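Local structure of CELL WALL surface anchor family protein (Streptococcus pneumoniae, 3ZGH) at residues T65-P69 with K70-L74; S79-P82 with G83-I86; A142-G146 with F147-K151. The protein probably acts as a pneumococcal surface adhesin whose basic binding-region domain, with an MSCRAMM-type fold, recognises keratin 10. All coordinates share one frame; numbering follows the deposited sequence.

Contact 1. Residues T65-P69 with K70-L74; sequences TYVNP and KTNDL
Residues V67 and L74 pair across a short, weakly bonded beta hairpin that follows directly on strand 57-65, near the surface of the domain; they form an antiparallel non-hydrogen-bonded pair with CA atoms 4.1 Å apart, and the turn N68-N72 reverses the chain between the two arms. One step nearer the turn, N68 N donates to D73 O at 3.0 Å. N68 closes the turn with both its backbone and its side chain. Its backbone O accepts from two amides, T71 N and N72 N; the second bond, 2.7 Å from N72 N to N68 O, runs nearly along the C=O axis and is short but bent at the hydrogen (135°), whereas T71 N comes from above the carbonyl plane. The side chain adds a further grip: with CG anti to the backbone N (chi1 -174°), OD1 swings forward over the turn and takes the amide of K70, N68 OD1 to K70 N being 2.8 Å. The same OD1 also binds a glycerol, probably from the crystallisation liquor. T71 OG1 accepts from D73 N at 2.9 Å, an ST turn, and T65 OG1 does the same for V67 N. On the apolar side, the methyl L74 CD1 lies 3.6 Å from Y66 CB and 4.0 Å from V67 CG2, the valine and leucine side chains crossing at about a right angle. V67 CG1 instead rests on the backbone of N72. The ring of Y66 leads away from the hairpin to V43 and I45, and its OH bonds D38. The chemistry is thus divided: N68 O, N68 OD1 and T71 OG1 shape the turn, T65 OG1 fixes the entry to the first arm, a small aliphatic cluster packs arm on arm, and the Y66 side chain makes the link to strand 43-53.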
loop_
_atom_site.group_PDB
_atom_site.type_symbol
_atom_site.label_atom_id
_atom_site.label_comp_id
_atom_site.label_asym_id
_atom_site.label_seq_id
_atom_site.Cartn_x
_atom_site.Cartn_y
_atom_site.Cartn_z
ATOM N N THR A 65 -0.610 -2.005 8.177
ATOM C CA THR A 65 -0.708 -2.900 9.316
ATOM C C THR A 65 -0.319 -2.191 10.610
ATOM O O THR A 65 0.422 -1.194 10.583
ATOM C CB THR A 65 0.225 -4.126 9.119
ATOM O OG1 THR A 65 0.197 -4.951 10.287
ATOM C CG2 THR A 65 1.677 -3.713 8.817
ATOM N N TYR A 66 -0.796 -2.722 11.740
ATOM C CA TYR A 66 -0.381 -2.225 13.033
ATOM C C TYR A 66 0.860 -2.928 13.558
ATOM O O TYR A 66 1.349 -2.583 14.637
ATOM C CB TYR A 66 -1.537 -2.309 14.054
ATOM C CG TYR A 66 -2.654 -1.362 13.689
ATOM C CD1 TYR A 66 -2.687 -0.054 14.204
ATOM C CD2 TYR A 66 -3.659 -1.751 12.791
ATOM C CE1 TYR A 66 -3.689 0.814 13.844
ATOM C CE2 TYR A 66 -4.650 -0.894 12.426
ATOM C CZ TYR A 66 -4.670 0.387 12.952
ATOM O OH TYR A 66 -5.700 1.227 12.599
ATOM N N VAL A 67 1.381 -3.894 12.798
ATOM C CA VAL A 67 2.619 -4.590 13.161
ATOM C C VAL A 67 3.826 -3.789 12.643
ATOM O O VAL A 67 3.911 -3.470 11.454
ATOM C CB VAL A 67 2.670 -6.018 12.539
ATOM C CG1 VAL A 67 4.012 -6.741 12.876
ATOM C CG2 VAL A 67 1.478 -6.863 13.033
ATOM N N ASN A 68 4.731 -3.441 13.547
ATOM C CA ASN A 68 5.944 -2.725 13.178
ATOM C C ASN A 68 6.837 -3.610 12.301
ATOM O O ASN A 68 7.313 -4.648 12.759
ATOM C CB ASN A 68 6.723 -2.332 14.445
ATOM C CG ASN A 68 7.937 -1.448 14.115
ATOM O OD1 ASN A 68 8.497 -1.532 13.008
ATOM N ND2 ASN A 68 8.282 -0.545 15.028
ATOM N N PRO A 69 7.078 -3.217 11.043
ATOM C CA PRO A 69 7.817 -4.149 10.180
ATOM C C PRO A 69 9.245 -4.373 10.648
ATOM O O PRO A 69 9.877 -5.356 10.258
ATOM C CB PRO A 69 7.840 -3.454 8.818
ATOM C CG PRO A 69 6.756 -2.397 8.867
ATOM C CD PRO A 69 6.608 -2.013 10.331
ATOM N N LYS A 70 9.773 -3.476 11.475
ATOM C CA LYS A 70 11.167 -3.609 11.915
ATOM C C LYS A 70 11.334 -4.763 12.905
ATOM O O LYS A 70 12.366 -5.425 12.936
ATOM C CB LYS A 70 11.636 -2.292 12.550
ATOM C CG LYS A 70 12.983 -2.375 13.282
ATOM C CD LYS A 70 14.125 -2.444 12.326
ATOM C CE LYS A 70 15.475 -2.421 13.096
ATOM N NZ LYS A 70 16.616 -2.782 12.192
ATOM N N THR A 71 10.324 -4.980 13.738
ATOM C CA THR A 71 10.397 -5.942 14.822
ATOM C C THR A 71 9.430 -7.112 14.620
ATOM O O THR A 71 9.521 -8.132 15.319
ATOM C CB THR A 71 9.956 -5.287 16.147
ATOM O OG1 THR A 71 8.577 -4.879 16.041
ATOM C CG2 THR A 71 10.834 -4.084 16.497
ATOM N N ASN A 72 8.460 -6.931 13.726
ATOM C CA ASN A 72 7.363 -7.881 13.617
ATOM C C ASN A 72 6.547 -8.024 14.887
ATOM O O ASN A 72 5.916 -9.053 15.098
ATOM C CB ASN A 72 7.889 -9.251 13.199
ATOM C CG ASN A 72 7.053 -9.875 12.109
ATOM O OD1 ASN A 72 6.486 -10.957 12.291
ATOM N ND2 ASN A 72 6.958 -9.194 10.967
ATOM N N ASP A 73 6.557 -7.003 15.740
ATOM C CA ASP A 73 5.727 -6.985 16.942
ATOM C C ASP A 73 4.515 -6.076 16.710
ATOM O O ASP A 73 4.645 -4.968 16.162
ATOM C CB ASP A 73 6.508 -6.444 18.140
ATOM C CG ASP A 73 7.662 -7.354 18.568
ATOM O OD1 ASP A 73 7.575 -8.582 18.326
ATOM O OD2 ASP A 73 8.648 -6.827 19.160
ATOM N N LEU A 74 3.344 -6.563 17.102
ATOM C CA LEU A 74 2.116 -5.787 17.044
ATOM C C LEU A 74 2.117 -4.755 18.181
ATOM O O LEU A 74 2.365 -5.111 19.328
ATOM C CB LEU A 74 0.901 -6.723 17.213
ATOM C CG LEU A 74 -0.485 -6.089 17.209
ATOM C CD1 LEU A 74 -0.765 -5.315 15.894
ATOM C CD2 LEU A 74 -1.573 -7.154 17.415
#

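Contact 2. Residues S79-P82 with G83-I86; sequences SMRP and GYSI
R81 and Y84 are the end residues of a type I beta turn, with P82 and G83 at its corners, and the chain passes from it straight into strand 85-87. The closing bond runs from Y84 N to R81 O at 3.1 Å, with the donor well above the carbonyl plane. Around this turn the side chain of R81 folds back over the backbone that follows. Its CG sits between the backbone N and the carbonyl carbon (chi1 76°), which brings CG to 3.7 Å from Y84 CB. A bend further along, at chi3 (-135°), lays one face of the guanidinium over the peptide link, with Y84 N over its centre and G83 C toward its rim. NH1 then arrives at the edge of the Y84 ring, 4.1 Å from CD1, with the guanidinium and ring planes 68° apart. M80 meets the other delta carbon: its SD lies 3.8 Å from Y84 CD2, a Met-aromatic contact in which the sulfur approaches the ring obliquely. M80 CE is 4.0 Å from Y84 CE2. The ring thus has R81 NH1 at its CD1 edge and M80 along CD2 and CE2; its OH bonds both D38 and Y186, while the ring of Y41 packs against it edge to face. Outside the turn, R81 N is bonded to the hydroxyl of Y41 and M80 O to K150 NZ. The whole is a type I beta turn with a Met-aromatic contact, leading the loop after strand 73-74 into strand 85-87 of the three-stranded antiparallel sheet.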
loop_
_atom_site.group_PDB
_atom_site.type_symbol
_atom_site.label_atom_id
_atom_site.label_comp_id
_atom_site.label_asym_id
_atom_site.label_seq_id
_atom_site.Cartn_x
_atom_site.Cartn_y
_atom_site.Cartn_z
ATOM N N SER A 79 -7.320 -2.423 22.975
ATOM C CA SER A 79 -8.592 -1.755 23.190
ATOM C C SER A 79 -9.326 -1.434 21.863
ATOM O O SER A 79 -10.392 -0.812 21.866
ATOM C CB SER A 79 -8.394 -0.487 24.028
ATOM O OG SER A 79 -7.944 0.589 23.239
ATOM N N MET A 80 -8.763 -1.871 20.740
ATOM C CA MET A 80 -9.400 -1.622 19.449
ATOM C C MET A 80 -10.693 -2.408 19.380
ATOM O O MET A 80 -10.736 -3.584 19.703
ATOM C CB MET A 80 -8.477 -2.009 18.281
ATOM C CG MET A 80 -9.070 -1.698 16.907
ATOM S SD MET A 80 -7.914 -2.112 15.622
ATOM C CE MET A 80 -6.681 -0.820 15.734
ATOM N N ARG A 81 -11.786 -1.747 19.033
ATOM C CA ARG A 81 -13.045 -2.465 18.874
ATOM C C ARG A 81 -13.029 -3.378 17.626
ATOM O O ARG A 81 -12.441 -3.032 16.585
ATOM C CB ARG A 81 -14.221 -1.484 18.890
ATOM C CG ARG A 81 -14.449 -0.664 17.632
ATOM C CD ARG A 81 -15.661 0.298 17.786
ATOM N NE ARG A 81 -16.546 0.280 16.608
ATOM C CZ ARG A 81 -16.485 1.140 15.590
ATOM N NH1 ARG A 81 -15.587 2.118 15.570
ATOM N NH2 ARG A 81 -17.336 1.025 14.573
ATOM N N PRO A 82 -13.636 -4.574 17.740
ATOM C CA PRO A 82 -13.536 -5.532 16.629
ATOM C C PRO A 82 -14.106 -4.985 15.327
ATOM O O PRO A 82 -13.613 -5.372 14.269
ATOM C CB PRO A 82 -14.398 -6.718 17.083
ATOM C CG PRO A 82 -14.545 -6.582 18.566
ATOM C CD PRO A 82 -14.374 -5.112 18.897
ATOM N N GLY A 83 -15.156 -4.156 15.390
ATOM C CA GLY A 83 -15.774 -3.626 14.185
ATOM C C GLY A 83 -15.217 -2.302 13.669
ATOM O O GLY A 83 -15.724 -1.791 12.660
ATOM N N TYR A 84 -14.206 -1.730 14.347
ATOM C CA TYR A 84 -13.451 -0.599 13.800
ATOM C C TYR A 84 -12.924 -1.043 12.459
ATOM O O TYR A 84 -12.615 -2.214 12.298
ATOM C CB TYR A 84 -12.247 -0.294 14.703
ATOM C CG TYR A 84 -11.323 0.818 14.262
ATOM C CD1 TYR A 84 -11.761 2.135 14.201
ATOM C CD2 TYR A 84 -9.996 0.560 13.979
ATOM C CE1 TYR A 84 -10.887 3.168 13.842
ATOM C CE2 TYR A 84 -9.113 1.580 13.610
ATOM C CZ TYR A 84 -9.569 2.881 13.558
ATOM O OH TYR A 84 -8.710 3.904 13.221
ATOM N N SER A 85 -12.793 -0.142 11.494
ATOM C CA SER A 85 -12.307 -0.547 10.185
ATOM C C SER A 85 -11.542 0.553 9.470
ATOM O O SER A 85 -11.926 1.736 9.565
ATOM C CB SER A 85 -13.491 -0.982 9.302
ATOM O OG SER A 85 -12.993 -1.665 8.157
ATOM N N ILE A 86 -10.498 0.167 8.735
ATOM C CA ILE A 86 -9.698 1.139 7.969
ATOM C C ILE A 86 -9.589 0.795 6.474
ATOM O O ILE A 86 -9.640 -0.374 6.107
ATOM C CB ILE A 86 -8.263 1.270 8.527
ATOM C CG1 ILE A 86 -7.566 -0.085 8.549
ATOM C CG2 ILE A 86 -8.276 1.879 9.940
ATOM C CD1 ILE A 86 -6.055 0.022 8.760
#

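Contact 3. Residues A142-G146 with F147-K151; sequences AQMNG and FFAKK
A strand passing directly into a short helix is the element here: strand 143-145 ends at N145, the N-cap position of helix 146-149, and M144 and N145 pack against the first turn that follows. The N145 carbonyl starts the helical bonding, receiving A149 N at 3.1 Å in its carbonyl plane and, more weakly, F148 N. One residue on, K150 N donates to G146 O at 3.0 Å, nearly in line with the carbonyl bond. The side chain of N145 makes no capping bond and instead lies beside that of F147, the two pointing the same way. N145 CB stands over one face of the F147 ring, 4.0 Å from its centroid, a CH-pi contact. ND2 lies 3.2 Å from CE2 of F147, with the amide plane 77° from that of the ring. With CG between the backbone N and the carbonyl carbon (chi1 58°), the F147 ring meets N145 CB and also brings CE1 3.5 Å above the face of the F148 ring. M144 works on another side of the turn: CG touches F148 CB at 3.9 Å, and the bend at chi3 turns CE to A149 CB at 4.1 Å. S85 OG lies within bonding distance of both Q143 OE1 and N145 OD1, and its single proton can serve one at a time. Backbone bonds to I86 and Y84 set strand 143-145 beside strand 85-87 in a small antiparallel sheet, while M144 reaches I113 and L155 and F148 reaches L122 and Y124 on strands of the large sheet.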
loop_
_atom_site.group_PDB
_atom_site.type_symbol
_atom_site.label_atom_id
_atom_site.label_comp_id
_atom_site.label_asym_id
_atom_site.label_seq_id
_atom_site.Cartn_x
_atom_site.Cartn_y
_atom_site.Cartn_z
ATOM N N ALA A 142 -10.665 -1.913 -0.491
ATOM C CA ALA A 142 -10.922 -2.928 0.522
ATOM C C ALA A 142 -10.706 -2.346 1.917
ATOM O O ALA A 142 -10.113 -1.262 2.065
ATOM C CB ALA A 142 -9.983 -4.126 0.293
ATOM N N GLN A 143 -11.121 -3.080 2.940
ATOM C CA GLN A 143 -10.897 -2.597 4.305
ATOM C C GLN A 143 -10.492 -3.720 5.261
ATOM O O GLN A 143 -10.755 -4.887 4.997
ATOM C CB GLN A 143 -12.157 -1.876 4.825
ATOM C CG GLN A 143 -13.421 -2.714 4.859
ATOM C CD GLN A 143 -14.662 -1.860 5.184
ATOM O OE1 GLN A 143 -14.955 -1.599 6.346
ATOM N NE2 GLN A 143 -15.357 -1.406 4.153
ATOM N N MET A 144 -9.878 -3.358 6.378
ATOM C CA MET A 144 -9.543 -4.340 7.394
ATOM C C MET A 144 -10.220 -4.004 8.704
ATOM O O MET A 144 -10.025 -2.907 9.260
ATOM C CB MET A 144 -8.034 -4.398 7.613
ATOM C CG MET A 144 -7.661 -5.309 8.785
ATOM S SD MET A 144 -5.921 -5.778 8.816
ATOM C CE MET A 144 -5.120 -4.213 9.166
ATOM N N ASN A 145 -11.032 -4.940 9.188
ATOM C CA ASN A 145 -11.705 -4.777 10.470
ATOM C C ASN A 145 -10.712 -4.931 11.642
ATOM O O ASN A 145 -9.692 -5.608 11.526
ATOM C CB ASN A 145 -12.827 -5.807 10.636
ATOM C CG ASN A 145 -14.022 -5.561 9.695
ATOM O OD1 ASN A 145 -14.135 -4.524 9.031
ATOM N ND2 ASN A 145 -14.928 -6.512 9.665
ATOM N N GLY A 146 -11.080 -4.357 12.781
ATOM C CA GLY A 146 -10.328 -4.467 14.024
ATOM C C GLY A 146 -10.051 -5.907 14.438
ATOM O O GLY A 146 -8.952 -6.181 14.890
ATOM N N PHE A 147 -11.003 -6.836 14.317
ATOM C CA PHE A 147 -10.690 -8.204 14.779
ATOM C C PHE A 147 -9.539 -8.839 13.975
ATOM O O PHE A 147 -8.816 -9.698 14.499
ATOM C CB PHE A 147 -11.922 -9.138 14.824
ATOM C CG PHE A 147 -12.610 -9.281 13.518
ATOM C CD1 PHE A 147 -12.118 -10.145 12.549
ATOM C CD2 PHE A 147 -13.744 -8.540 13.243
ATOM C CE1 PHE A 147 -12.750 -10.257 11.316
ATOM C CE2 PHE A 147 -14.389 -8.646 12.031
ATOM C CZ PHE A 147 -13.892 -9.502 11.053
ATOM N N PHE A 148 -9.333 -8.416 12.723
ATOM C CA PHE A 148 -8.153 -8.870 11.970
ATOM C C PHE A 148 -6.879 -8.096 12.391
ATOM O O PHE A 148 -5.796 -8.689 12.570
ATOM C CB PHE A 148 -8.367 -8.714 10.453
ATOM C CG PHE A 148 -9.242 -9.796 9.821
ATOM C CD1 PHE A 148 -9.251 -11.098 10.309
ATOM C CD2 PHE A 148 -10.031 -9.500 8.709
ATOM C CE1 PHE A 148 -10.026 -12.077 9.693
ATOM C CE2 PHE A 148 -10.808 -10.467 8.106
ATOM C CZ PHE A 148 -10.813 -11.760 8.599
ATOM N N ALA A 149 -6.995 -6.776 12.519
ATOM C CA ALA A 149 -5.846 -5.932 12.885
ATOM C C ALA A 149 -5.235 -6.447 14.186
ATOM O O ALA A 149 -4.018 -6.485 14.350
ATOM C CB ALA A 149 -6.297 -4.484 13.041
ATOM N N LYS A 150 -6.095 -6.887 15.099
ATOM C CA LYS A 150 -5.664 -7.302 16.425
ATOM C C LYS A 150 -4.984 -8.670 16.426
ATOM O O LYS A 150 -4.350 -9.051 17.421
ATOM C CB LYS A 150 -6.850 -7.312 17.384
ATOM C CG LYS A 150 -7.399 -5.936 17.690
ATOM C CD LYS A 150 -8.801 -6.023 18.321
ATOM C CE LYS A 150 -8.715 -6.183 19.817
ATOM N NZ LYS A 150 -10.075 -6.168 20.443
ATOM N N LYS A 151 -5.117 -9.406 15.328
ATOM C CA LYS A 151 -4.383 -10.648 15.155
ATOM C C LYS A 151 -3.021 -10.392 14.490
ATOM O O LYS A 151 -2.279 -11.331 14.230
ATOM C CB LYS A 151 -5.178 -11.644 14.296
ATOM C CG LYS A 151 -6.489 -12.209 14.969
ATOM C CD LYS A 151 -7.208 -13.153 14.005
ATOM C CE LYS A 151 -8.591 -13.594 14.511
ATOM N NZ LYS A 151 -8.514 -14.517 15.678
#

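Contacts 2 and 3 are close neighbours, their centres about 7 Å apart, because strands 85-87 and 143-145 lie side by side in the small sheet; contact 1 is a separate hairpin but touches both. All three are partly buried: Y66 and V67, M80 and Y84, and M144, G146 and A149 lie inside, while K70, T71 and D73, R81, P82 and G83, and F147 are exposed. Y66 joins the three, packing on M80, Y84, I86 and A149, and its OH shares D38 OD2 with Y84 OH. Asparagine oxygens organise contact 1, arginine, methionine and tyrosine packing dominates contact 2, and helical backbone bonds with a CH-pi contact mark contact 3.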